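Local coordinates for endoglucanase A (Clostridium cellulolyticum, PDB 1EDG), which probably cleaves internal beta-1,4-glucosidic bonds of cellulose, acting as a family 5 glycoside hydrolase endoglucanase with a TIM-barrel catalytic domain, at residues N314-R319 with P365-G370; N260-A265 with V320-Y325; I67-Q72 with G353-R358; K73-V78 with C360-P365. All blocks are in the same frame, centred on the assembly; numbering follows the deposited sequence.

Contact 1. Residues N314-R319 with P365-G370; sequences NNLKTR and PEIIDG
Arg319 and Ile367 mark the closest approach of two helix beginnings, their CA atoms 6.7 Å apart. Residues 314-319 run from a loop into the first turn of helix 316-332, which Asn315 immediately precedes; residues 365-370 form the opening turns of helix 365-374. The junction shows that a helix contact can include the flat head of a charged residue as well as apolar branches. Ile367 points at the partner helix, and because its CG1 branch stands anti to the carbonyl carbon (chi1 -67°), the CD1 methyl ends over the centre of one face of the Arg319 guanidinium, 3.7 Å from CZ. The same Ile367 CD1 lies 3.8 Å from Arg319 CB. A bend of the arginine chain at chi3 (-61°) helps bring the guanidinium beside the methyl that already touches CB. One turn earlier on helix 316-332, Leu316 CD2 rests 4.1 Å from Ile367 CG1, while Leu316 CD1 lies 4.0 Å from Glu366 OE1, with the leucine and glutamate side chains crossing at about a right angle. The polar ends are served from outside: Arg319 NH1 donates to Ala310 O, the guanidinium makes a cation-pi contact with Phe364, and Glu366 OE2 accepts from Asp3 N near the N-terminus. Further along helix 316-332, Val320 and Met323 continue the surface on which Ile367 lies, so that helix 365-374, the last of the chain, packs against the helix that leads from barrel strand 303-308 to strand 336-339.

Contact 2. Residues N260-A265 with V320-Y325; sequences NFAGLA and VEYMSY
Phe261 and Tyr322 form a T-shaped (edge-to-face) aromatic pair on the outside of the TIM barrel, joining the short helix 259-262, which follows strand 249-254, to helix 316-332, the connection between strands 303-308 and 336-339. Backbones stay well apart, with 9.2 Å between Ala262 CA and Tyr322 CA, and rings bridge the interval. Along the second segment, Val320 comes first and, like Met323 further on, packs on helix 365-374 instead. Tyr322 carries the contact. Its CG is anti to the backbone N (chi1 169°), which carries the ring out toward the short helix, where Phe261 turns an edge to its face; the centroids are 5.0 Å apart and the planes meet at 65°. The phenol reaches on to Ala262, whose CB lies 3.9 Å from Tyr322 OH, and that hydroxyl is hydrogen-bonded to Cys257 O. Trp274 adds a third ring, meeting both Phe261 and Tyr322. Ser324 then ties its OG back to Val320 O, which accepts from Ser324 N as well. Within the T-shaped pair, Phe261 CE2 makes the touch, 3.5 Å from Tyr322 CG and displaced from the ring centre toward its rim.

Contact 3. Residues I67-Q72 with G353-R358; sequences IDAIKQ and GFFDRR
Ile70 CD1 sits over the centre of the Phe355 ring, 3.7 Å from the centroid and only 10° off the ring normal, a CH-pi contact of nearly ideal placement. It is a compact example of how an aliphatic branch and an aromatic face join a helix to a strand whose backbone remains distant: Ile70 CA and Phe355 CA are 8.3 Å apart. Ala69 adds a second methyl, its CB 3.8 Å from Phe355 CZ and equally close to CE1, so the ring meets two successive residues of helix 64-73. On the isoleucine, CG1 is anti to the carbonyl carbon and chi2 of -58° folds the terminal methyl round onto the ring. Phe355 projects from the short strand 355-356 toward the helix. The second shell holds it there. Its backbone N donates to Asp341 OD2, while the preceding amide, Phe354 N, is bonded to the other carboxylate oxygen, Asp341 OD1; one carboxylate thus grips two consecutive amides at the base of the side chain. Met66, one turn earlier on the helix, also touches the Phe355 ring, and Phe362 of the adjoining strand meets it with planes at about 55°. Strand 355-356 belongs to a two-stranded antiparallel hairpin that follows the last barrel strand, and the contact fastens this hairpin to the helix between barrel strands 32-34 and 77-80. Across the interface the adhesion is wholly apolar, resting on dispersion and the weak attraction of methyl hydrogens for pi density, with polar bonds left to orient the strand behind the ring.

Contact 4. Residues K73-V78 with C360-P365; sequences KGFNTV and CQFKFP
Lys73 lays its aliphatic chain alongside the Phe362 ring at the point where helix 64-73 gives way, through a Schellman motif, to barrel strand 77-80. This is the alpha-to-beta connection of a beta-alpha-beta unit of the TIM barrel (strand 32-34, helix 64-73, strand 77-80), and here the turn meets the antiparallel hairpin 355-356/361-362. Lys73 CB lies 3.9 Å from Phe362 CE1, and Lys73 CG is 3.7 Å from Phe362 CD1. The modelled approach of CG to CE1 is unusually short, probably strained or a small error of the model. The lysine chain bends at chi2 (-56°) and runs on past the ring in the opposite direction to the phenylalanine side chain, and NZ, beyond the ring, forms a salt bridge with Asp369 OD1 on helix 365-374. Gly74 completes the Schellman turn with a positive phi of 132°, a backbone conformation that glycine readily adopts. Phe75 then points toward the hairpin, crossing Phe362 obliquely, and its own ring also meets Trp33. Thr77 and Val78 enter the barrel sheet, pairing through their backbones with Trp33 on one neighbouring strand and Tyr116 and Ile118 on the other. Ile70 and Ile368 also touch Phe362, giving the ring contacts with two helices besides the turn. Between the two phenylalanines, CE2 of Phe75 lies 3.7 Å from CZ of Phe362.

How the contacts relate
The touching residues of all four contacts lie outside the barrel strands, and the contacts join barrel helices to the hairpin, to the short helix and to the last helix. Contacts 1, 2 and 3 are buried, whereas contact 4 is only partly so. Contacts 1 and 2 share helix 316-332. Contacts 3 and 4, their centres about 5 Å apart, bring the two strands of one hairpin against helix 64-73 and the turn that leads from it to strand 77-80. Contacts 1 and 4 use charged residues for their flat or aliphatic parts, the charged ends being paired outside the segments; rings and methyls suffice at contacts 2 and 3. Pro365 belongs to both contact 1 and contact 4.

Contact 1. Residues N314-R319 with P365-G370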
# COMPACT_ATOMS: atom_id res chain seq x y z
N ASN A 314 -21.38 -8.31 -7.38
CA ASN A 314 -21.93 -9.09 -8.49
C ASN A 314 -22.02 -8.19 -9.72
O ASN A 314 -23.05 -8.14 -10.39
CB ASN A 314 -23.31 -9.66 -8.14
CG ASN A 314 -23.26 -10.65 -6.99
OD1 ASN A 314 -22.53 -11.65 -7.04
ND2 ASN A 314 -24.01 -10.36 -5.93
N ASN A 315 -20.91 -7.53 -10.02
CA ASN A 315 -20.83 -6.59 -11.14
C ASN A 315 -19.50 -6.73 -11.86
O ASN A 315 -18.74 -5.76 -11.98
CB ASN A 315 -21.02 -5.14 -10.62
CG ASN A 315 -20.02 -4.75 -9.52
OD1 ASN A 315 -19.93 -3.58 -9.15
ND2 ASN A 315 -19.28 -5.72 -8.97
N LEU A 316 -19.25 -7.93 -12.36
CA LEU A 316 -18.01 -8.26 -13.07
C LEU A 316 -17.63 -7.25 -14.15
O LEU A 316 -16.56 -6.65 -14.08
CB LEU A 316 -18.10 -9.65 -13.70
CG LEU A 316 -16.94 -10.64 -13.55
CD1 LEU A 316 -16.99 -11.62 -14.71
CD2 LEU A 316 -15.60 -9.96 -13.52
N LYS A 317 -18.49 -7.07 -15.14
CA LYS A 317 -18.20 -6.17 -16.25
C LYS A 317 -17.80 -4.77 -15.79
O LYS A 317 -16.78 -4.23 -16.23
CB LYS A 317 -19.38 -6.09 -17.22
CG LYS A 317 -19.11 -5.23 -18.46
CD LYS A 317 -20.27 -5.34 -19.45
CE LYS A 317 -20.06 -4.46 -20.68
NZ LYS A 317 -20.31 -3.01 -20.40
N THR A 318 -18.60 -4.19 -14.89
CA THR A 318 -18.33 -2.85 -14.39
C THR A 318 -16.98 -2.79 -13.67
O THR A 318 -16.23 -1.83 -13.83
CB THR A 318 -19.46 -2.37 -13.45
OG1 THR A 318 -20.71 -2.46 -14.15
CG2 THR A 318 -19.23 -0.93 -13.03
N ARG A 319 -16.66 -3.84 -12.91
CA ARG A 319 -15.38 -3.88 -12.21
C ARG A 319 -14.19 -4.06 -13.16
O ARG A 319 -13.12 -3.50 -12.93
CB ARG A 319 -15.37 -4.94 -11.10
CG ARG A 319 -16.28 -4.60 -9.91
CD ARG A 319 -15.90 -5.35 -8.63
NE ARG A 319 -15.99 -6.81 -8.76
CZ ARG A 319 -15.24 -7.67 -8.09
NH1 ARG A 319 -14.33 -7.24 -7.23
NH2 ARG A 319 -15.39 -8.97 -8.28
N PRO A 365 -10.54 -13.49 -12.97
CA PRO A 365 -9.40 -13.29 -13.87
C PRO A 365 -9.49 -12.14 -14.87
O PRO A 365 -8.47 -11.52 -15.17
CB PRO A 365 -9.23 -14.65 -14.53
CG PRO A 365 -10.62 -15.18 -14.59
CD PRO A 365 -11.17 -14.81 -13.23
N GLU A 366 -10.68 -11.84 -15.37
CA GLU A 366 -10.85 -10.76 -16.34
C GLU A 366 -10.41 -9.41 -15.76
O GLU A 366 -9.82 -8.59 -16.46
CB GLU A 366 -12.29 -10.65 -16.83
CG GLU A 366 -12.80 -11.86 -17.61
CD GLU A 366 -13.50 -12.89 -16.73
OE1 GLU A 366 -13.29 -12.90 -15.49
OE2 GLU A 366 -14.28 -13.69 -17.29
N ILE A 367 -10.69 -9.20 -14.48
CA ILE A 367 -10.31 -7.95 -13.81
C ILE A 367 -8.79 -7.84 -13.79
O ILE A 367 -8.22 -6.83 -14.21
CB ILE A 367 -10.83 -7.88 -12.36
CG1 ILE A 367 -12.36 -7.80 -12.34
CG2 ILE A 367 -10.23 -6.67 -11.63
CD1 ILE A 367 -12.97 -7.90 -10.94
N ILE A 368 -8.12 -8.90 -13.34
CA ILE A 368 -6.67 -8.86 -13.25
C ILE A 368 -5.96 -8.84 -14.62
O ILE A 368 -4.90 -8.22 -14.76
CB ILE A 368 -6.11 -9.94 -12.25
CG1 ILE A 368 -5.30 -11.01 -12.95
CG2 ILE A 368 -7.20 -10.51 -11.36
CD1 ILE A 368 -3.84 -10.71 -12.93
N ASP A 369 -6.56 -9.47 -15.63
CA ASP A 369 -5.96 -9.46 -16.96
C ASP A 369 -6.06 -8.05 -17.56
O ASP A 369 -5.17 -7.62 -18.29
CB ASP A 369 -6.62 -10.49 -17.88
CG ASP A 369 -6.25 -11.92 -17.51
OD1 ASP A 369 -5.22 -12.10 -16.82
OD2 ASP A 369 -6.97 -12.86 -17.89
N GLY A 370 -7.13 -7.35 -17.22
CA GLY A 370 -7.32 -5.98 -17.67
C GLY A 370 -6.26 -5.08 -17.04
O GLY A 370 -5.71 -4.19 -17.69

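Contact 2. Residues N260-A265 with V320-Y325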
# COMPACT_ATOMS: atom_id res chain seq x y z
N ASN A 260 -18.17 5.25 -2.74
CA ASN A 260 -19.51 4.66 -2.78
C ASN A 260 -19.60 3.47 -3.73
O ASN A 260 -20.48 2.62 -3.58
CB ASN A 260 -20.57 5.71 -3.11
CG ASN A 260 -20.52 6.16 -4.56
OD1 ASN A 260 -19.45 6.18 -5.18
ND2 ASN A 260 -21.67 6.53 -5.11
N PHE A 261 -18.72 3.44 -4.72
CA PHE A 261 -18.68 2.34 -5.68
C PHE A 261 -17.60 1.33 -5.28
O PHE A 261 -17.86 0.13 -5.20
CB PHE A 261 -18.38 2.87 -7.08
CG PHE A 261 -18.04 1.79 -8.07
CD1 PHE A 261 -19.03 0.98 -8.60
CD2 PHE A 261 -16.71 1.54 -8.41
CE1 PHE A 261 -18.72 -0.08 -9.44
CE2 PHE A 261 -16.38 0.49 -9.26
CZ PHE A 261 -17.39 -0.33 -9.77
N ALA A 262 -16.40 1.83 -5.05
CA ALA A 262 -15.26 0.98 -4.71
C ALA A 262 -15.28 0.26 -3.37
O ALA A 262 -14.80 -0.88 -3.28
CB ALA A 262 -13.97 1.77 -4.86
N GLY A 263 -15.81 0.88 -2.32
CA GLY A 263 -15.79 0.22 -1.02
C GLY A 263 -17.04 0.16 -0.16
O GLY A 263 -17.15 -0.74 0.68
N LEU A 264 -17.96 1.10 -0.33
CA LEU A 264 -19.18 1.12 0.47
C LEU A 264 -20.15 0.00 0.06
O LEU A 264 -20.60 -0.06 -1.09
CB LEU A 264 -19.86 2.48 0.34
CG LEU A 264 -21.04 2.77 1.27
CD1 LEU A 264 -20.58 2.67 2.72
CD2 LEU A 264 -21.58 4.17 0.99
N ALA A 265 -20.49 -0.87 1.00
CA ALA A 265 -21.41 -1.98 0.72
C ALA A 265 -22.78 -1.48 0.29
O ALA A 265 -23.20 -0.39 0.68
CB ALA A 265 -21.54 -2.88 1.95
N VAL A 320 -14.39 -4.81 -14.24
CA VAL A 320 -13.32 -4.99 -15.22
C VAL A 320 -13.03 -3.64 -15.88
O VAL A 320 -11.87 -3.23 -16.01
CB VAL A 320 -13.71 -6.02 -16.32
CG1 VAL A 320 -12.64 -6.05 -17.42
CG2 VAL A 320 -13.86 -7.41 -15.72
N GLU A 321 -14.09 -2.93 -16.26
CA GLU A 321 -13.96 -1.62 -16.89
C GLU A 321 -13.32 -0.59 -15.95
O GLU A 321 -12.39 0.13 -16.35
CB GLU A 321 -15.33 -1.14 -17.39
CG GLU A 321 -15.85 -1.97 -18.57
CD GLU A 321 -17.31 -1.71 -18.89
OE1 GLU A 321 -18.08 -1.37 -17.97
OE2 GLU A 321 -17.69 -1.87 -20.07
N TYR A 322 -13.79 -0.55 -14.71
CA TYR A 322 -13.26 0.37 -13.71
C TYR A 322 -11.78 0.13 -13.42
O TYR A 322 -10.97 1.06 -13.49
CB TYR A 322 -14.08 0.29 -12.41
CG TYR A 322 -13.46 1.00 -11.21
CD1 TYR A 322 -13.58 2.38 -11.05
CD2 TYR A 322 -12.76 0.28 -10.24
CE1 TYR A 322 -13.01 3.03 -9.94
CE2 TYR A 322 -12.19 0.91 -9.14
CZ TYR A 322 -12.32 2.28 -8.99
OH TYR A 322 -11.75 2.88 -7.89
N MET A 323 -11.39 -1.11 -13.13
CA MET A 323 -9.99 -1.39 -12.83
C MET A 323 -9.06 -1.14 -14.03
O MET A 323 -7.94 -0.65 -13.86
CB MET A 323 -9.79 -2.81 -12.28
CG MET A 323 -10.35 -3.02 -10.87
SD MET A 323 -9.82 -1.74 -9.65
CE MET A 323 -8.03 -1.98 -9.62
N SER A 324 -9.53 -1.47 -15.23
CA SER A 324 -8.74 -1.25 -16.46
C SER A 324 -8.46 0.24 -16.67
O SER A 324 -7.32 0.64 -16.93
CB SER A 324 -9.46 -1.82 -17.69
OG SER A 324 -9.49 -3.24 -17.65
N TYR A 325 -9.52 1.04 -16.54
CA TYR A 325 -9.43 2.50 -16.70
C TYR A 325 -8.53 3.11 -15.62
O TYR A 325 -7.69 3.97 -15.90
CB TYR A 325 -10.84 3.09 -16.63
CG TYR A 325 -10.92 4.59 -16.83
CD1 TYR A 325 -11.00 5.13 -18.11
CD2 TYR A 325 -10.96 5.45 -15.74
CE1 TYR A 325 -11.13 6.51 -18.30
CE2 TYR A 325 -11.09 6.83 -15.91
CZ TYR A 325 -11.18 7.35 -17.19
OH TYR A 325 -11.32 8.71 -17.36

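Contact 3. Residues I67-Q72 with G353-R358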
# COMPACT_ATOMS: atom_id res chain seq x y z
N ILE A 67 2.78 -17.36 -4.10
CA ILE A 67 3.58 -16.27 -4.65
C ILE A 67 4.01 -16.59 -6.09
O ILE A 67 4.03 -15.70 -6.95
CB ILE A 67 4.83 -15.98 -3.75
CG1 ILE A 67 4.40 -15.66 -2.31
CG2 ILE A 67 5.64 -14.80 -4.30
CD1 ILE A 67 3.36 -14.55 -2.20
N ASP A 68 4.33 -17.85 -6.36
CA ASP A 68 4.72 -18.26 -7.71
C ASP A 68 3.59 -17.93 -8.68
O ASP A 68 3.83 -17.42 -9.79
CB ASP A 68 4.98 -19.78 -7.78
CG ASP A 68 6.24 -20.21 -7.05
OD1 ASP A 68 7.12 -19.36 -6.76
OD2 ASP A 68 6.37 -21.42 -6.79
N ALA A 69 2.36 -18.21 -8.27
CA ALA A 69 1.18 -17.95 -9.09
C ALA A 69 0.97 -16.46 -9.37
O ALA A 69 0.63 -16.07 -10.49
CB ALA A 69 -0.04 -18.54 -8.43
N ILE A 70 1.18 -15.64 -8.34
CA ILE A 70 1.03 -14.19 -8.47
C ILE A 70 2.00 -13.66 -9.52
O ILE A 70 1.61 -12.89 -10.40
CB ILE A 70 1.29 -13.49 -7.10
CG1 ILE A 70 0.26 -13.95 -6.06
CG2 ILE A 70 1.29 -11.97 -7.26
CD1 ILE A 70 -1.17 -13.70 -6.47
N LYS A 71 3.26 -14.08 -9.43
CA LYS A 71 4.28 -13.65 -10.38
C LYS A 71 3.94 -14.09 -11.80
O LYS A 71 4.04 -13.31 -12.75
CB LYS A 71 5.65 -14.20 -9.99
CG LYS A 71 6.73 -13.79 -10.96
CD LYS A 71 8.07 -14.37 -10.62
CE LYS A 71 9.12 -13.81 -11.57
NZ LYS A 71 9.16 -12.30 -11.51
N GLN A 72 3.52 -15.34 -11.93
CA GLN A 72 3.16 -15.90 -13.23
C GLN A 72 2.10 -15.06 -13.94
O GLN A 72 2.10 -14.96 -15.17
CB GLN A 72 2.65 -17.34 -13.04
CG GLN A 72 2.33 -18.08 -14.33
CD GLN A 72 1.45 -19.29 -14.09
OE1 GLN A 72 0.24 -19.24 -14.32
NE2 GLN A 72 2.04 -20.37 -13.59
N GLY A 353 -11.65 -10.06 -2.20
CA GLY A 353 -10.96 -11.29 -2.53
C GLY A 353 -10.85 -11.42 -4.04
O GLY A 353 -11.84 -11.22 -4.75
N PHE A 354 -9.65 -11.69 -4.53
CA PHE A 354 -9.42 -11.86 -5.97
C PHE A 354 -8.67 -13.18 -6.20
O PHE A 354 -9.14 -14.05 -6.94
CB PHE A 354 -8.62 -10.68 -6.56
CG PHE A 354 -9.33 -9.36 -6.48
CD1 PHE A 354 -10.26 -9.00 -7.45
CD2 PHE A 354 -9.09 -8.49 -5.42
CE1 PHE A 354 -10.95 -7.79 -7.37
CE2 PHE A 354 -9.77 -7.28 -5.33
CZ PHE A 354 -10.70 -6.92 -6.30
N PHE A 355 -7.54 -13.35 -5.53
CA PHE A 355 -6.74 -14.56 -5.66
C PHE A 355 -7.20 -15.59 -4.62
O PHE A 355 -7.09 -15.34 -3.41
CB PHE A 355 -5.26 -14.24 -5.47
CG PHE A 355 -4.35 -15.44 -5.55
CD1 PHE A 355 -4.13 -16.08 -6.76
CD2 PHE A 355 -3.67 -15.89 -4.43
CE1 PHE A 355 -3.24 -17.15 -6.85
CE2 PHE A 355 -2.78 -16.96 -4.51
CZ PHE A 355 -2.56 -17.59 -5.72
N ASP A 356 -7.74 -16.71 -5.08
CA ASP A 356 -8.18 -17.76 -4.17
C ASP A 356 -6.94 -18.51 -3.72
O ASP A 356 -6.41 -19.35 -4.45
CB ASP A 356 -9.15 -18.71 -4.88
CG ASP A 356 -9.87 -19.64 -3.91
OD1 ASP A 356 -10.85 -19.20 -3.27
OD2 ASP A 356 -9.46 -20.81 -3.78
N ARG A 357 -6.45 -18.16 -2.54
CA ARG A 357 -5.24 -18.78 -1.99
C ARG A 357 -5.36 -20.28 -1.76
O ARG A 357 -4.36 -21.00 -1.75
CB ARG A 357 -4.81 -18.05 -0.71
CG ARG A 357 -3.95 -16.81 -0.99
CD ARG A 357 -4.48 -15.52 -0.37
NE ARG A 357 -3.93 -15.28 0.95
CZ ARG A 357 -3.90 -14.10 1.57
NH1 ARG A 357 -4.38 -12.99 1.01
NH2 ARG A 357 -3.39 -14.04 2.78
N ARG A 358 -6.59 -20.75 -1.62
CA ARG A 358 -6.88 -22.16 -1.41
C ARG A 358 -6.50 -22.99 -2.65
O ARG A 358 -5.77 -23.97 -2.55
CB ARG A 358 -8.36 -22.33 -1.11
CG ARG A 358 -8.76 -23.67 -0.53
CD ARG A 358 -10.27 -23.84 -0.59
NE ARG A 358 -10.98 -22.61 -0.22
CZ ARG A 358 -11.66 -21.85 -1.08
NH1 ARG A 358 -11.73 -22.19 -2.36
NH2 ARG A 358 -12.27 -20.75 -0.65

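Contact 4. Residues K73-V78 with C360-P365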
# COMPACT_ATOMS: atom_id res chain seq x y z
N LYS A 73 1.20 -14.44 -13.18
CA LYS A 73 0.15 -13.61 -13.75
C LYS A 73 0.66 -12.31 -14.35
O LYS A 73 0.03 -11.75 -15.25
CB LYS A 73 -0.92 -13.30 -12.71
CG LYS A 73 -2.23 -14.01 -12.94
CD LYS A 73 -2.80 -13.73 -14.32
CE LYS A 73 -4.14 -14.40 -14.49
NZ LYS A 73 -4.46 -14.62 -15.93
N GLY A 74 1.77 -11.80 -13.84
CA GLY A 74 2.31 -10.55 -14.36
C GLY A 74 2.67 -9.53 -13.29
O GLY A 74 3.29 -8.51 -13.60
N PHE A 75 2.28 -9.79 -12.05
CA PHE A 75 2.61 -8.88 -10.95
C PHE A 75 4.11 -8.97 -10.69
O PHE A 75 4.68 -10.05 -10.77
CB PHE A 75 1.86 -9.29 -9.67
CG PHE A 75 0.37 -9.09 -9.73
CD1 PHE A 75 -0.19 -7.84 -9.47
CD2 PHE A 75 -0.48 -10.15 -10.03
CE1 PHE A 75 -1.57 -7.66 -9.50
CE2 PHE A 75 -1.86 -9.98 -10.06
CZ PHE A 75 -2.41 -8.73 -9.80
N ASN A 76 4.76 -7.84 -10.42
CA ASN A 76 6.19 -7.87 -10.14
C ASN A 76 6.54 -7.29 -8.76
O ASN A 76 7.71 -7.19 -8.39
CB ASN A 76 7.00 -7.17 -11.24
CG ASN A 76 8.47 -7.57 -11.23
OD1 ASN A 76 8.81 -8.74 -11.02
ND2 ASN A 76 9.36 -6.61 -11.46
N THR A 77 5.51 -6.96 -7.99
CA THR A 77 5.71 -6.39 -6.66
C THR A 77 4.67 -6.94 -5.68
O THR A 77 3.50 -7.07 -6.02
CB THR A 77 5.55 -4.85 -6.71
OG1 THR A 77 6.50 -4.31 -7.64
CG2 THR A 77 5.78 -4.23 -5.33
N VAL A 78 5.12 -7.29 -4.48
CA VAL A 78 4.20 -7.76 -3.45
C VAL A 78 4.35 -6.85 -2.24
O VAL A 78 5.47 -6.59 -1.79
CB VAL A 78 4.52 -9.21 -2.98
CG1 VAL A 78 3.55 -9.62 -1.88
CG2 VAL A 78 4.42 -10.19 -4.15
N CYS A 360 -4.98 -21.60 -5.44
CA CYS A 360 -3.90 -20.91 -6.14
C CYS A 360 -4.27 -20.39 -7.53
O CYS A 360 -3.50 -20.51 -8.48
CB CYS A 360 -2.63 -21.77 -6.22
SG CYS A 360 -1.62 -21.72 -4.72
N GLN A 361 -5.45 -19.79 -7.63
CA GLN A 361 -5.89 -19.22 -8.90
C GLN A 361 -6.84 -18.06 -8.65
O GLN A 361 -7.50 -17.99 -7.61
CB GLN A 361 -6.52 -20.28 -9.81
CG GLN A 361 -7.81 -20.88 -9.31
CD GLN A 361 -8.33 -21.95 -10.25
OE1 GLN A 361 -9.27 -21.72 -11.01
NE2 GLN A 361 -7.70 -23.12 -10.22
N PHE A 362 -6.87 -17.13 -9.60
CA PHE A 362 -7.73 -15.96 -9.50
C PHE A 362 -9.20 -16.27 -9.81
O PHE A 362 -9.51 -16.94 -10.79
CB PHE A 362 -7.21 -14.84 -10.40
CG PHE A 362 -5.88 -14.28 -9.97
CD1 PHE A 362 -4.69 -14.89 -10.36
CD2 PHE A 362 -5.82 -13.15 -9.17
CE1 PHE A 362 -3.46 -14.37 -9.97
CE2 PHE A 362 -4.59 -12.62 -8.77
CZ PHE A 362 -3.41 -13.23 -9.17
N LYS A 363 -10.08 -15.74 -8.96
CA LYS A 363 -11.52 -15.94 -9.11
C LYS A 363 -12.20 -15.01 -10.12
O LYS A 363 -13.25 -15.37 -10.68
CB LYS A 363 -12.20 -15.85 -7.75
CG LYS A 363 -12.08 -17.12 -6.93
CD LYS A 363 -13.06 -18.17 -7.43
CE LYS A 363 -12.77 -19.55 -6.85
NZ LYS A 363 -11.57 -20.19 -7.48
N PHE A 364 -11.64 -13.83 -10.32
CA PHE A 364 -12.20 -12.87 -11.28
C PHE A 364 -11.03 -12.51 -12.19
O PHE A 364 -10.61 -11.35 -12.25
CB PHE A 364 -12.70 -11.62 -10.55
CG PHE A 364 -13.68 -11.91 -9.44
CD1 PHE A 364 -15.01 -12.19 -9.73
CD2 PHE A 364 -13.26 -11.91 -8.11
CE1 PHE A 364 -15.92 -12.46 -8.70
CE2 PHE A 364 -14.16 -12.18 -7.08
CZ PHE A 364 -15.49 -12.46 -7.37
N PRO A 365 -10.54 -13.49 -12.97
CA PRO A 365 -9.40 -13.29 -13.87
C PRO A 365 -9.49 -12.14 -14.87
O PRO A 365 -8.47 -11.52 -15.17
CB PRO A 365 -9.23 -14.65 -14.53
CG PRO A 365 -10.62 -15.18 -14.59
CD PRO A 365 -11.17 -14.81 -13.23